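Local coordinates for protein alpha-fucosidase GH29 (Fusarium graminearum, PDB 4PSR) that hydrolyses alpha-L-fucosides as a GH29 retaining glycosidase, probably releasing alpha-1,6-linked fucose from the reducing-end N-acetylglucosamine of glycoprotein glycans, at residues A[164-169]-A[216-221]; A[496-501]-A[516-521]; A[544-549]-A[565-570]. One frame throughout, in Å; residues are numbered along the deposited sequence.

Interaction 1 (A[164-169]-A[216-221])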
# COMPACT_ATOMS: atom_id res chain seq x y z
N MET A 164 -7.19 -15.71 4.81
CA MET A 164 -6.77 -14.36 4.50
C MET A 164 -7.88 -13.71 3.68
O MET A 164 -8.64 -14.39 2.97
CB MET A 164 -5.46 -14.35 3.71
CG MET A 164 -4.28 -14.88 4.50
SD MET A 164 -2.74 -14.97 3.61
CE MET A 164 -3.08 -16.30 2.48
N LYS A 165 -7.99 -12.40 3.80
CA LYS A 165 -8.84 -11.61 2.90
C LYS A 165 -8.24 -11.63 1.51
O LYS A 165 -7.03 -11.75 1.33
CB LYS A 165 -8.97 -10.17 3.43
CG LYS A 165 -9.68 -10.05 4.78
CD LYS A 165 -11.15 -9.78 4.62
CE LYS A 165 -11.87 -9.54 5.95
NZ LYS A 165 -13.30 -9.25 5.69
N LEU A 166 -9.10 -11.47 0.51
CA LEU A 166 -8.70 -11.56 -0.89
C LEU A 166 -8.57 -10.17 -1.52
O LEU A 166 -9.56 -9.40 -1.56
CB LEU A 166 -9.71 -12.38 -1.69
CG LEU A 166 -9.44 -12.54 -3.19
CD1 LEU A 166 -8.19 -13.33 -3.46
CD2 LEU A 166 -10.63 -13.17 -3.89
N VAL A 167 -7.38 -9.88 -2.04
CA VAL A 167 -7.16 -8.72 -2.90
C VAL A 167 -7.02 -9.20 -4.34
O VAL A 167 -6.36 -10.22 -4.62
CB VAL A 167 -5.94 -7.85 -2.47
CG1 VAL A 167 -4.65 -8.66 -2.38
CG2 VAL A 167 -5.76 -6.65 -3.40
N ILE A 168 -7.62 -8.43 -5.25
CA ILE A 168 -7.45 -8.64 -6.69
C ILE A 168 -6.94 -7.34 -7.30
O ILE A 168 -7.57 -6.29 -7.09
CB ILE A 168 -8.76 -9.07 -7.38
CG1 ILE A 168 -9.27 -10.42 -6.84
CG2 ILE A 168 -8.60 -9.11 -8.91
CD1 ILE A 168 -8.46 -11.64 -7.26
N ALA A 169 -5.84 -7.40 -8.03
CA ALA A 169 -5.29 -6.23 -8.74
C ALA A 169 -5.67 -6.24 -10.20
O ALA A 169 -5.57 -7.25 -10.91
CB ALA A 169 -3.77 -6.14 -8.56
N ASP A 216 -17.94 -10.63 -9.38
CA ASP A 216 -19.00 -11.60 -9.12
C ASP A 216 -18.43 -13.03 -9.05
O ASP A 216 -18.98 -13.88 -8.34
CB ASP A 216 -20.10 -11.53 -10.20
CG ASP A 216 -21.02 -10.31 -10.06
OD1 ASP A 216 -21.19 -9.76 -8.94
OD2 ASP A 216 -21.61 -9.94 -11.08
N HIS A 217 -17.32 -13.27 -9.74
CA HIS A 217 -16.70 -14.61 -9.82
C HIS A 217 -15.95 -14.99 -8.54
O HIS A 217 -16.00 -16.13 -8.12
CB HIS A 217 -15.73 -14.61 -11.01
CG HIS A 217 -15.18 -15.95 -11.40
ND1 HIS A 217 -15.98 -17.03 -11.73
CD2 HIS A 217 -13.91 -16.33 -11.66
CE1 HIS A 217 -15.22 -18.03 -12.11
NE2 HIS A 217 -13.95 -17.64 -12.08
N VAL A 218 -15.27 -14.04 -7.92
CA VAL A 218 -14.43 -14.34 -6.76
C VAL A 218 -14.72 -13.52 -5.50
O VAL A 218 -14.13 -13.77 -4.45
CB VAL A 218 -12.90 -14.32 -7.08
CG1 VAL A 218 -12.59 -15.28 -8.18
CG2 VAL A 218 -12.38 -12.89 -7.40
N GLN A 219 -15.66 -12.59 -5.57
CA GLN A 219 -16.06 -11.80 -4.40
C GLN A 219 -14.88 -11.20 -3.60
O GLN A 219 -14.74 -11.42 -2.39
CB GLN A 219 -17.01 -12.58 -3.48
CG GLN A 219 -18.26 -13.10 -4.21
CD GLN A 219 -19.28 -13.76 -3.27
OE1 GLN A 219 -19.06 -13.87 -2.06
NE2 GLN A 219 -20.39 -14.25 -3.86
N PRO A 220 -14.05 -10.40 -4.28
CA PRO A 220 -12.87 -9.83 -3.59
C PRO A 220 -13.21 -8.88 -2.45
O PRO A 220 -14.18 -8.11 -2.54
CB PRO A 220 -12.15 -9.07 -4.71
CG PRO A 220 -13.26 -8.69 -5.66
CD PRO A 220 -14.24 -9.82 -5.62
N ASP A 221 -12.40 -8.93 -1.40
CA ASP A 221 -12.47 -7.99 -0.31
C ASP A 221 -11.85 -6.64 -0.66
O ASP A 221 -12.27 -5.62 -0.11
CB ASP A 221 -11.79 -8.60 0.90
CG ASP A 221 -12.46 -9.88 1.32
OD1 ASP A 221 -13.64 -9.81 1.73
OD2 ASP A 221 -11.84 -10.96 1.20
O HOH W 1 -14.32 -7.82 3.51
O HOH W 2 -14.22 -11.58 3.85
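L166 and I168, on the barrel strand 165-170, pack closely against V218 and P220 where the helix ending at V218 turns into the next strand. CD2 of L166 lies 3.9 Å from CG2 of V218, the two side chains crossing at about a right angle. With L166 CG anti to the backbone N (chi1 179°), this methyl also reaches the carbonyl O of V218. I168 meets the same valine methyl and the proline ring through CG1, which is 3.8 Å from P220 CB. Q219, with positive phi, is the first residue to leave the helix and turns the chain from V218 to P220.

Beyond P220 the contact turns polar. The backbone N of L166 donates to OD2 of D221 over 2.9 Å in a nearly straight bond (177°), received on the anti lone pair of OD2; a weak return bond runs from D221 N to L166 O. The other oxygen faces a wetter, looser side: K165 bends at chi2 (-94°), bringing CD against the carboxylate carbon, yet NZ remains 4.0 Å from OD1 of D221, too far for a salt bridge. Two waters span that gap, each accepting from NZ and donating to OD1. A direct salt bridge from K265 to OD1 adds charge that would probably help keep D221 ionised.

In the TIM barrel this joins strand 165-170 to the turn that leads from helix 200-218 into strand 222-225. Strand 165-170 is hydrogen-bonded to strand 119-125 and, through L166 and I168, to I222 of strand 222-225, while A156 of helix 151-161 touches both L166 and V218.

Interaction 2 (A[496-501]-A[516-521]); sequences PVPQPE and GVALAL
A518 presents its methyl to three residues of the proline-rich segment 496-501, which runs within 19° of the direction of strand 516-519. This segment has no regular structure; it lies in the connection from strand 485-491 to strand 504-507, laid over 516-519, the outer strand of a four-stranded antiparallel sheet. The closest approach is to a backbone oxygen, P498 O, 3.3 Å from A518 CB; the ring carbons P498 CG and P500 CG lie 4.1 and 4.2 Å from the same methyl. P500 also leans over the strand's backbone, with CG 3.4 Å from the carbonyl O of L519. At the other end V497 points both methyls at the strand. Its CG1, anti to the backbone N (chi1 -179°), sits near the amides of V517 and A518, whereas CG2 is 3.7 Å from G516 O. G516 has no side chain, and CG2 settles against its CA and O.

Around this shell, V497 also packs on A505 and F507 of strand 504-507, and P498 rests on W379 and I381. Q499 pairs through its backbone with A438 and through its side-chain NE2 with R543 O and S545 OG, and the same serine hydroxyl bonds to P500 O. V517 and L519 are bonded to V506 and A504 of strand 504-507, their side chains facing helix 526-532.

No hydrogen bond joins the two segments, although they run nearly parallel, and the proline nitrogens at 498 and 500 carry no hydrogen to donate. Their match therefore rests on van der Waals fit, while direct bonds to segment 496-501 come from other residues, at Q499 and P500 O.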
# COMPACT_ATOMS: atom_id res chain seq x y z
N PRO A 496 0.40 10.76 26.64
CA PRO A 496 0.56 12.22 26.62
C PRO A 496 0.68 12.79 25.20
O PRO A 496 1.17 12.09 24.30
CB PRO A 496 1.88 12.44 27.37
CG PRO A 496 2.08 11.24 28.17
CD PRO A 496 1.43 10.10 27.45
N VAL A 497 0.25 14.04 25.02
CA VAL A 497 0.34 14.71 23.73
C VAL A 497 1.64 15.49 23.64
O VAL A 497 1.84 16.51 24.33
CB VAL A 497 -0.85 15.65 23.51
CG1 VAL A 497 -0.75 16.34 22.13
CG2 VAL A 497 -2.15 14.86 23.63
N PRO A 498 2.56 15.03 22.79
CA PRO A 498 3.84 15.72 22.72
C PRO A 498 3.75 17.08 22.02
O PRO A 498 2.89 17.33 21.15
CB PRO A 498 4.70 14.75 21.91
CG PRO A 498 3.70 14.06 21.02
CD PRO A 498 2.48 13.90 21.84
N GLN A 499 4.66 17.97 22.39
CA GLN A 499 4.85 19.21 21.69
C GLN A 499 6.02 19.06 20.70
O GLN A 499 7.15 18.90 21.09
CB GLN A 499 5.16 20.34 22.68
CG GLN A 499 5.13 21.72 22.06
CD GLN A 499 3.73 22.13 21.62
OE1 GLN A 499 2.73 21.73 22.23
NE2 GLN A 499 3.65 22.91 20.57
N PRO A 500 5.74 19.11 19.39
CA PRO A 500 6.83 19.00 18.42
C PRO A 500 7.84 20.13 18.56
O PRO A 500 7.44 21.24 18.96
CB PRO A 500 6.12 19.11 17.06
CG PRO A 500 4.73 18.64 17.34
CD PRO A 500 4.42 19.18 18.72
N GLU A 501 9.11 19.89 18.22
CA GLU A 501 10.13 20.93 18.27
C GLU A 501 9.72 22.12 17.42
O GLU A 501 9.82 23.27 17.84
CB GLU A 501 11.51 20.43 17.81
CG GLU A 501 12.59 21.50 18.00
CD GLU A 501 13.93 21.15 17.39
OE1 GLU A 501 14.03 20.13 16.70
OE2 GLU A 501 14.89 21.92 17.62
N GLY A 516 -5.93 15.65 22.78
CA GLY A 516 -5.11 16.48 21.92
C GLY A 516 -4.50 15.76 20.75
O GLY A 516 -4.43 14.52 20.73
N VAL A 517 -4.01 16.55 19.81
CA VAL A 517 -3.36 16.06 18.60
C VAL A 517 -2.11 16.91 18.38
O VAL A 517 -2.20 18.15 18.32
CB VAL A 517 -4.27 16.17 17.37
CG1 VAL A 517 -3.54 15.73 16.10
CG2 VAL A 517 -5.53 15.33 17.57
N ALA A 518 -0.96 16.26 18.26
CA ALA A 518 0.28 16.94 17.86
C ALA A 518 0.34 17.08 16.33
O ALA A 518 -0.13 16.19 15.59
CB ALA A 518 1.48 16.19 18.36
N LEU A 519 0.85 18.22 15.87
CA LEU A 519 0.94 18.55 14.44
C LEU A 519 2.36 18.96 14.05
O LEU A 519 2.96 19.83 14.67
CB LEU A 519 -0.03 19.68 14.08
CG LEU A 519 -1.51 19.44 14.40
CD1 LEU A 519 -2.33 20.71 14.14
CD2 LEU A 519 -2.07 18.27 13.59
N ALA A 520 2.89 18.35 13.00
CA ALA A 520 4.14 18.80 12.41
C ALA A 520 3.90 20.06 11.58
O ALA A 520 2.78 20.58 11.53
CB ALA A 520 4.72 17.69 11.54
N LEU A 521 4.94 20.57 10.90
CA LEU A 521 4.73 21.57 9.88
C LEU A 521 3.94 20.93 8.74
O LEU A 521 4.24 19.80 8.35
CB LEU A 521 6.07 22.10 9.36
CG LEU A 521 7.05 22.70 10.36
CD1 LEU A 521 8.25 23.27 9.59
CD2 LEU A 521 6.39 23.79 11.17

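Interaction 3 (A[544-549]-A[565-570])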
# COMPACT_ATOMS: atom_id res chain seq x y z
N VAL A 544 1.51 26.55 20.20
CA VAL A 544 2.36 26.71 19.02
C VAL A 544 3.81 26.73 19.49
O VAL A 544 4.17 27.46 20.42
CB VAL A 544 2.01 28.01 18.28
CG1 VAL A 544 2.97 28.23 17.09
CG2 VAL A 544 0.55 28.00 17.80
N SER A 545 4.67 25.93 18.89
CA SER A 545 6.06 25.89 19.31
C SER A 545 6.81 27.16 18.94
O SER A 545 6.42 27.90 18.03
CB SER A 545 6.77 24.68 18.68
OG SER A 545 6.12 23.48 19.06
N ASP A 546 7.90 27.41 19.65
CA ASP A 546 8.85 28.46 19.28
C ASP A 546 9.28 28.22 17.84
O ASP A 546 9.31 27.07 17.39
CB ASP A 546 10.07 28.42 20.19
CG ASP A 546 9.81 29.04 21.56
OD1 ASP A 546 8.73 29.62 21.77
OD2 ASP A 546 10.73 28.96 22.39
N GLY A 547 9.56 29.30 17.14
CA GLY A 547 10.01 29.22 15.75
C GLY A 547 8.92 28.81 14.76
O GLY A 547 9.19 28.55 13.60
N THR A 548 7.68 28.80 15.22
CA THR A 548 6.54 28.32 14.43
C THR A 548 5.38 29.30 14.49
O THR A 548 5.26 30.08 15.44
CB THR A 548 6.06 26.94 14.96
OG1 THR A 548 7.18 26.11 15.30
CG2 THR A 548 5.19 26.21 13.95
N LYS A 549 4.53 29.29 13.47
CA LYS A 549 3.24 29.95 13.53
C LYS A 549 2.17 28.98 13.06
O LYS A 549 2.45 28.02 12.33
CB LYS A 549 3.20 31.24 12.72
CG LYS A 549 3.41 31.06 11.23
CD LYS A 549 3.26 32.40 10.52
CE LYS A 549 3.64 32.30 9.05
NZ LYS A 549 3.51 33.61 8.36
N LEU A 565 -1.46 32.70 14.55
CA LEU A 565 -1.03 32.64 15.95
C LEU A 565 0.45 32.32 16.04
O LEU A 565 0.94 31.39 15.40
CB LEU A 565 -1.83 31.57 16.70
CG LEU A 565 -3.35 31.75 16.74
CD1 LEU A 565 -4.03 30.48 17.26
CD2 LEU A 565 -3.69 32.95 17.61
N SER A 566 1.17 33.10 16.84
CA SER A 566 2.58 32.90 17.04
C SER A 566 2.84 31.94 18.22
O SER A 566 1.90 31.39 18.82
CB SER A 566 3.29 34.23 17.27
OG SER A 566 2.73 34.92 18.37
N ALA A 567 4.11 31.75 18.55
CA ALA A 567 4.51 30.81 19.58
C ALA A 567 3.84 31.10 20.93
O ALA A 567 3.77 32.26 21.36
CB ALA A 567 6.00 30.82 19.74
N GLY A 568 3.36 30.04 21.58
CA GLY A 568 2.73 30.14 22.88
C GLY A 568 1.43 29.37 22.93
O GLY A 568 1.05 28.70 21.97
N GLU A 569 0.73 29.49 24.06
CA GLU A 569 -0.58 28.91 24.23
C GLU A 569 -1.69 29.93 23.94
O GLU A 569 -1.59 31.10 24.35
CB GLU A 569 -0.71 28.38 25.65
CG GLU A 569 0.33 27.34 25.99
CD GLU A 569 0.21 26.81 27.41
OE1 GLU A 569 -0.71 27.23 28.14
OE2 GLU A 569 1.06 25.97 27.79
N HIS A 570 -2.74 29.48 23.27
CA HIS A 570 -3.85 30.33 22.85
C HIS A 570 -5.19 29.64 23.02
O HIS A 570 -5.35 28.49 22.63
CB HIS A 570 -3.74 30.67 21.36
CG HIS A 570 -2.45 31.31 20.98
ND1 HIS A 570 -2.25 32.67 21.04
CD2 HIS A 570 -1.29 30.77 20.53
CE1 HIS A 570 -1.01 32.94 20.65
NE2 HIS A 570 -0.42 31.81 20.33
O HOH W 3 6.34 32.38 16.66
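V544 N donates to G568 O across 2.8 Å, nearly straight at 174°, and G568 N returns a bond to V544 O. Together they define an antiparallel hydrogen-bonded pair between edge strand 568-571 and strand 541-544, in the beta-rich C-terminal region. Just beyond V544, S545 to T548 form a type II beta turn, with G547 at positive phi, that leads into strand 548-553 of a second antiparallel sheet. Segment 565-570 makes the matching passage from strand 562-565 to strand 568-571.

Between the two passages, the side chain of V544 sits over the backbone of S566, its CB 3.4 Å from S566 O, while CG2 approaches L565 CB. S566 O accepts a bond from H570 NE2 over 2.8 Å, and the oxygen lies close to the plane of the imidazole. L565 CD2 lies against one face of the same ring, offset toward its rim, so the histidine is held at its edge and on a face. Between T548 O and A567 N, whose direct separation is too long for a bond, a water bridges, donating to the oxygen and accepting from the nitrogen. On the outer side the methyl of A567 meets the turn, its CB 3.4 Å from S545 O and 3.6 Å from D546 OD1.

The three contacts follow one another along the chain without overlap. Interaction 1 belongs to the catalytic TIM barrel, with the side chain of I168 about 13 Å from the bound fucose, whereas interactions 2 and 3 lie across the chain's centre from it, their centres about 39 and 49 Å away. Interactions 2 and 3 are near neighbours, with centres about 12 Å apart, and both reach the four-stranded sheet whose outer strands are 516-519 and 568-571. S545 OG joins them, lying 2.6 Å from P500 O, and L521 packs on T548. Interaction 1 is thus part of the barrel that carries the fucose site, while 2 and 3 pack the C-terminal beta region.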